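Local coordinates for multidrug resistance protein (Vibrio cholerae, PDB 1YC9) that forms a trimeric outer-membrane efflux channel of the OMF family and could be involved in resistance to puromycin, acriflavine and tetraphenylarsonium chloride, at residues E335-Y338 / Q339-V342. The protein carries 1 engineered substitution. Residues are numbered along the deposited sequence; the frame is centred on the assembly and turned at random.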
loop_
_atom_site.group_PDB
_atom_site.type_symbol
_atom_site.label_atom_id
_atom_site.label_comp_id
_atom_site.label_asym_id
_atom_site.label_seq_id
_atom_site.Cartn_x
_atom_site.Cartn_y
_atom_site.Cartn_z
ATOM N N GLU A 335 -0.869 -20.040 -16.968
ATOM C CA GLU A 335 0.595 -20.192 -16.969
ATOM C C GLU A 335 1.240 -18.960 -16.399
ATOM O O GLU A 335 2.156 -19.066 -15.634
ATOM C CB GLU A 335 1.183 -20.454 -18.371
ATOM C CG GLU A 335 0.777 -21.771 -18.976
ATOM C CD GLU A 335 1.134 -21.893 -20.451
ATOM O OE1 GLU A 335 0.891 -22.992 -21.036
ATOM O OE2 GLU A 335 1.636 -20.874 -21.033
ATOM N N ALA A 336 0.757 -17.783 -16.786
ATOM C CA ALA A 336 1.248 -16.520 -16.301
ATOM C C ALA A 336 1.098 -16.399 -14.772
ATOM O O ALA A 336 1.994 -15.923 -14.095
ATOM C CB ALA A 336 0.542 -15.426 -16.944
ATOM N N ARG A 337 -0.035 -16.819 -14.261
ATOM C CA ARG A 337 -0.242 -16.775 -12.820
ATOM C C ARG A 337 0.764 -17.709 -12.132
ATOM O O ARG A 337 1.317 -17.322 -11.091
ATOM C CB ARG A 337 -1.688 -17.127 -12.447
ATOM C CG ARG A 337 -1.900 -17.346 -10.970
ATOM C CD ARG A 337 -1.542 -16.147 -10.065
ATOM N NE ARG A 337 -1.483 -16.555 -8.656
ATOM C CZ ARG A 337 -0.595 -16.117 -7.733
ATOM N NH1 ARG A 337 0.289 -15.147 -7.993
ATOM N NH2 ARG A 337 -0.688 -16.586 -6.471
ATOM N N TYR A 338 1.010 -18.892 -12.692
ATOM C CA TYR A 338 2.031 -19.798 -12.128
ATOM C C TYR A 338 3.399 -19.172 -12.094
ATOM O O TYR A 338 4.119 -19.232 -11.101
ATOM C CB TYR A 338 2.082 -21.108 -12.874
ATOM C CG TYR A 338 3.167 -22.002 -12.405
ATOM C CD1 TYR A 338 4.229 -22.298 -13.215
ATOM C CD2 TYR A 338 3.139 -22.546 -11.113
ATOM C CE1 TYR A 338 5.242 -23.101 -12.798
ATOM C CE2 TYR A 338 4.169 -23.341 -10.680
ATOM C CZ TYR A 338 5.212 -23.631 -11.521
ATOM O OH TYR A 338 6.247 -24.440 -11.103
ATOM N N GLN A 339 3.776 -18.562 -13.212
ATOM C CA GLN A 339 5.062 -17.910 -13.321
ATOM C C GLN A 339 5.197 -16.770 -12.318
ATOM O O GLN A 339 6.262 -16.619 -11.702
ATOM C CB GLN A 339 5.262 -17.445 -14.782
ATOM C CG GLN A 339 5.473 -18.602 -15.715
ATOM C CD GLN A 339 5.553 -18.191 -17.200
ATOM O OE1 GLN A 339 6.642 -17.948 -17.727
ATOM N NE2 GLN A 339 4.440 -18.193 -17.863
ATOM N N GLU A 340 4.144 -15.975 -12.154
ATOM C CA GLU A 340 4.091 -14.932 -11.194
ATOM C C GLU A 340 4.278 -15.498 -9.780
ATOM O O GLU A 340 5.055 -14.959 -8.987
ATOM C CB GLU A 340 2.772 -14.238 -11.252
ATOM C CG GLU A 340 2.645 -13.128 -10.248
ATOM C CD GLU A 340 1.286 -12.526 -10.237
ATOM O OE1 GLU A 340 0.280 -13.290 -10.124
ATOM O OE2 GLU A 340 1.224 -11.299 -10.327
ATOM N N ALA A 341 3.535 -16.551 -9.486
ATOM C CA ALA A 341 3.593 -17.150 -8.136
ATOM C C ALA A 341 4.982 -17.716 -7.812
ATOM O O ALA A 341 5.461 -17.603 -6.654
ATOM C CB ALA A 341 2.508 -18.191 -7.990
ATOM N N VAL A 342 5.659 -18.283 -8.802
ATOM C CA VAL A 342 7.015 -18.815 -8.629
ATOM C C VAL A 342 7.968 -17.639 -8.380
ATOM O O VAL A 342 8.866 -17.710 -7.534
ATOM C CB VAL A 342 7.460 -19.648 -9.841
ATOM C CG1 VAL A 342 8.948 -19.909 -9.866
ATOM C CG2 VAL A 342 6.709 -20.926 -9.913
#
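R337 and E340 form an i to i+3 salt bridge on the long α-helix 326-391, part of the helical barrel by which outer membrane factors extend their β-barrel into the periplasm. The bridge runs from R337 NH1 to E340 OE1 at 2.8 Å, with an N-H...O angle of 156°. It is not a coplanar, two-pronged pairing: the guanidinium and carboxylate planes stand 74° apart, and NH1 reaches OE1 from above the carboxylate plane. What brings the arginine there is a bend in its chain at chi2 (59°), which turns the end along the helix toward the next turn. The same bend lays one guanidinium face over the methyl of A341, R337 CZ lying 3.7 Å from A341 CB. NH1 has a second acceptor one helical turn beyond E340, in OE1 of Q344, so two bonds restrain the rotation of the group.

Y338 and V342, an i to i+4 pair, make a CH-pi contact. V342 CG2 sits over one face of the phenol, 3.8 Å from the Y338 ring centroid, but is displaced toward the hydroxyl end, its nearest ring atom being CZ at 3.5 Å. Helix 260-281 packs against Y338 through A273 and V276, and against R337 and A341 through A272.

The backbone between these groups is regular α-helix: E340 N bonds to A336 O at 2.9 Å, and the neighbouring i to i+4 bonds match it. E335 OE2 forms a salt bridge with K57 of the second subunit, whose A54 packs on A336, Q339 and E340. Q339, with a mercury ion near its side chain, keeps an extended chain, and with CG beside its own backbone N its amide runs alongside the helix to E335 O, which accepts both Q339 N at 3.0 Å and, weakly, Q339 NE2 at 3.3 Å.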